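Local coordinates for protein dITP/XTP pyrophosphatase (Mycobacteroides abscessus, PDB 6WWD) that probably hydrolyses non-canonical purine nucleoside triphosphates such as XTP, dITP and ITP to their monophosphates and diphosphate, clearing them from the nucleotide pool, at residues D[44-52]-D[81-90]. Numbering follows the deposited sequence.
Sequences ETGASFEDN and NWMPGVLSAR
The backbones of Ala47 and Gly85 pass with their CA atoms 4.2 Å apart, where the loop leading into helix 49-64 meets the overlapping type II' (Pro84-Leu87) and type I (Gly85-Ser88) turns, beside strand 67-77 of the HAM1-family sheet. Val86 N donates to Gly46 O at 3.1 Å, the backbone hydrogen bond that joins the two segments. The Val86 side chain points into the loop: CG2 lies 3.3 Å from Thr45 O, while CG1, beside its own backbone N (chi1 -54°), sits 3.5 Å from Asn52 ND2. That amide nitrogen also ties the loop to the helix by donating to Thr45 O and Ser48 O; Ser48 OG caps the first turn through Asp51 N. Phe49 runs antiparallel to Val86, with CD1 beside its CG1 and CE1 3.4 Å from Gly85 O. Met83 SD packs against Gly46 O and Ala47 CB. Glu44 lies across Val86, with OE1 against its CB; its carboxylate pairs with Lys56 and lies close to Asp72, the predicted proton acceptor and magnesium ligand, so the contact borders the probable active site. The extended Arg90 chain lets NH2 donate a hydrogen bond to Glu44 O (2.6 Å), which lies in the guanidinium plane, with Leu87 CG above one face, offset toward its rim.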
loop_
_atom_site.group_PDB
_atom_site.type_symbol
_atom_site.label_atom_id
_atom_site.label_comp_id
_atom_site.label_asym_id
_atom_site.label_seq_id
_atom_site.Cartn_x
_atom_site.Cartn_y
_atom_site.Cartn_z
ATOM N N GLU D 44 17.954 -3.502 6.141
ATOM C CA GLU D 44 16.665 -2.861 5.908
ATOM C C GLU D 44 16.138 -3.125 4.497
ATOM O O GLU D 44 16.901 -3.109 3.524
ATOM C CB GLU D 44 16.773 -1.356 6.142
ATOM C CG GLU D 44 17.204 -0.981 7.547
ATOM C CD GLU D 44 17.202 0.521 7.777
ATOM O OE1 GLU D 44 16.400 1.223 7.134
ATOM O OE2 GLU D 44 17.999 1.000 8.601
ATOM N N THR D 45 14.820 -3.356 4.400
ATOM C CA THR D 45 14.128 -3.596 3.139
ATOM C C THR D 45 12.817 -2.816 3.109
ATOM O O THR D 45 12.302 -2.374 4.142
ATOM C CB THR D 45 13.807 -5.087 2.908
ATOM O OG1 THR D 45 13.024 -5.608 4.003
ATOM C CG2 THR D 45 15.065 -5.885 2.748
ATOM N N GLY D 46 12.292 -2.645 1.908
ATOM C CA GLY D 46 10.968 -2.073 1.718
ATOM C C GLY D 46 10.937 -0.562 1.603
ATOM O O GLY D 46 11.951 0.126 1.503
ATOM N N ALA D 47 9.709 -0.035 1.676
ATOM C CA ALA D 47 9.462 1.381 1.496
ATOM C C ALA D 47 9.175 2.119 2.794
ATOM O O ALA D 47 9.135 3.353 2.782
ATOM C CB ALA D 47 8.276 1.586 0.538
ATOM N N SER D 48 9.001 1.424 3.918
ATOM C CA SER D 48 8.514 2.104 5.121
ATOM C C SER D 48 9.675 2.612 5.967
ATOM O O SER D 48 10.285 1.854 6.720
ATOM C CB SER D 48 7.620 1.197 5.954
ATOM O OG SER D 48 7.246 1.903 7.139
ATOM N N PHE D 49 9.948 3.909 5.877
ATOM C CA PHE D 49 10.904 4.536 6.790
ATOM C C PHE D 49 10.425 4.454 8.233
ATOM O O PHE D 49 11.233 4.281 9.158
ATOM C CB PHE D 49 11.138 5.992 6.387
ATOM C CG PHE D 49 11.599 6.137 4.982
ATOM C CD1 PHE D 49 12.941 5.934 4.655
ATOM C CD2 PHE D 49 10.695 6.437 3.970
ATOM C CE1 PHE D 49 13.366 6.035 3.331
ATOM C CE2 PHE D 49 11.118 6.554 2.657
ATOM C CZ PHE D 49 12.466 6.364 2.340
ATOM N N GLU D 50 9.115 4.580 8.442
ATOM C CA GLU D 50 8.563 4.489 9.790
ATOM C C GLU D 50 8.800 3.116 10.401
ATOM O O GLU D 50 9.316 3.016 11.518
ATOM C CB GLU D 50 7.070 4.811 9.765
ATOM C CG GLU D 50 6.766 6.246 9.455
ATOM C CD GLU D 50 5.289 6.568 9.593
ATOM O OE1 GLU D 50 4.510 5.669 9.926
ATOM O OE2 GLU D 50 4.909 7.731 9.351
ATOM N N ASP D 51 8.418 2.042 9.693
ATOM C CA ASP D 51 8.596 0.699 10.252
ATOM C C ASP D 51 10.061 0.447 10.556
ATOM O O ASP D 51 10.400 -0.157 11.579
ATOM C CB ASP D 51 8.103 -0.391 9.288
ATOM C CG ASP D 51 6.605 -0.416 9.130
ATOM O OD1 ASP D 51 5.865 0.184 9.958
ATOM O OD2 ASP D 51 6.167 -1.043 8.142
ATOM N N ASN D 52 10.946 0.889 9.663
ATOM C CA ASN D 52 12.353 0.594 9.843
ATOM C C ASN D 52 12.961 1.423 10.961
ATOM O O ASN D 52 13.826 0.925 11.681
ATOM C CB ASN D 52 13.094 0.783 8.523
ATOM C CG ASN D 52 13.029 -0.466 7.654
ATOM O OD1 ASN D 52 13.794 -1.400 7.860
ATOM N ND2 ASN D 52 12.086 -0.502 6.701
ATOM N N ASN D 81 6.685 2.572 -6.808
ATOM C CA ASN D 81 5.892 2.124 -5.658
ATOM C C ASN D 81 6.542 2.548 -4.343
ATOM O O ASN D 81 6.559 1.801 -3.360
ATOM C CB ASN D 81 5.659 0.616 -5.676
ATOM C CG ASN D 81 4.351 0.231 -5.009
ATOM O OD1 ASN D 81 3.363 0.949 -5.112
ATOM N ND2 ASN D 81 4.344 -0.900 -4.318
ATOM N N TRP D 82 7.069 3.770 -4.339
ATOM C CA TRP D 82 7.647 4.463 -3.194
ATOM C C TRP D 82 9.004 3.912 -2.778
ATOM O O TRP D 82 9.532 4.316 -1.740
ATOM C CB TRP D 82 6.644 4.518 -2.030
ATOM C CG TRP D 82 5.582 5.519 -2.432
ATOM C CD1 TRP D 82 5.694 6.880 -2.392
ATOM C CD2 TRP D 82 4.313 5.243 -3.033
ATOM N NE1 TRP D 82 4.561 7.472 -2.889
ATOM C CE2 TRP D 82 3.693 6.490 -3.288
ATOM C CE3 TRP D 82 3.619 4.067 -3.336
ATOM C CZ2 TRP D 82 2.425 6.595 -3.850
ATOM C CZ3 TRP D 82 2.362 4.172 -3.917
ATOM C CH2 TRP D 82 1.776 5.427 -4.159
ATOM N N MET D 83 9.619 3.057 -3.598
ATOM C CA MET D 83 11.062 2.864 -3.543
ATOM C C MET D 83 11.732 4.087 -4.193
ATOM O O MET D 83 11.064 4.903 -4.815
ATOM C CB MET D 83 11.446 1.552 -4.237
ATOM C CG MET D 83 10.755 0.294 -3.660
ATOM S SD MET D 83 11.070 0.085 -1.884
ATOM C CE MET D 83 12.762 -0.531 -1.945
ATOM N N PRO D 84 13.056 4.262 -4.057
ATOM C CA PRO D 84 14.097 3.459 -3.406
ATOM C C PRO D 84 13.839 3.151 -1.934
ATOM O O PRO D 84 14.364 2.155 -1.474
ATOM C CB PRO D 84 15.348 4.326 -3.560
ATOM C CG PRO D 84 15.103 5.114 -4.794
ATOM C CD PRO D 84 13.634 5.458 -4.703
ATOM N N GLY D 85 13.051 3.967 -1.235
ATOM C CA GLY D 85 12.682 3.618 0.133
ATOM C C GLY D 85 13.922 3.493 0.994
ATOM O O GLY D 85 14.864 4.278 0.870
ATOM N N VAL D 86 13.947 2.480 1.868
ATOM C CA VAL D 86 15.076 2.323 2.785
ATOM C C VAL D 86 16.307 1.757 2.093
ATOM O O VAL D 86 17.370 1.659 2.730
ATOM C CB VAL D 86 14.670 1.485 4.018
ATOM C CG1 VAL D 86 13.429 2.099 4.697
ATOM C CG2 VAL D 86 14.427 0.038 3.643
ATOM N N LEU D 87 16.217 1.446 0.794
ATOM C CA LEU D 87 17.388 1.146 -0.025
ATOM C C LEU D 87 17.930 2.380 -0.762
ATOM O O LEU D 87 18.788 2.230 -1.647
ATOM C CB LEU D 87 17.069 0.037 -1.035
ATOM C CG LEU D 87 17.093 -1.400 -0.494
ATOM C CD1 LEU D 87 15.906 -1.634 0.373
ATOM C CD2 LEU D 87 17.087 -2.421 -1.620
ATOM N N SER D 88 17.486 3.588 -0.389
ATOM C CA SER D 88 17.897 4.802 -1.107
ATOM C C SER D 88 19.413 4.935 -1.216
ATOM O O SER D 88 19.950 5.235 -2.290
ATOM C CB SER D 88 17.321 6.038 -0.412
ATOM O OG SER D 88 15.945 6.152 -0.684
ATOM N N ALA D 89 20.122 4.722 -0.111
ATOM C CA ALA D 89 21.568 4.920 -0.073
ATOM C C ALA D 89 22.335 3.830 -0.808
ATOM O O ALA D 89 23.535 3.995 -1.043
ATOM C CB ALA D 89 22.049 4.997 1.384
ATOM N N ARG D 90 21.689 2.731 -1.173
ATOM C CA ARG D 90 22.356 1.665 -1.903
ATOM C C ARG D 90 21.516 1.225 -3.098
ATOM O O ARG D 90 21.471 0.045 -3.457
ATOM C CB ARG D 90 22.684 0.497 -0.970
ATOM C CG ARG D 90 21.496 -0.169 -0.283
ATOM C CD ARG D 90 21.976 -1.177 0.760
ATOM N NE ARG D 90 20.975 -2.188 1.106
ATOM C CZ ARG D 90 19.949 -2.002 1.944
ATOM N NH1 ARG D 90 19.747 -0.816 2.527
ATOM N NH2 ARG D 90 19.106 -3.003 2.196
HETATM O O HOH W 1 18.388 2.158 5.233
HETATM O O HOH W 2 8.933 5.174 0.753
#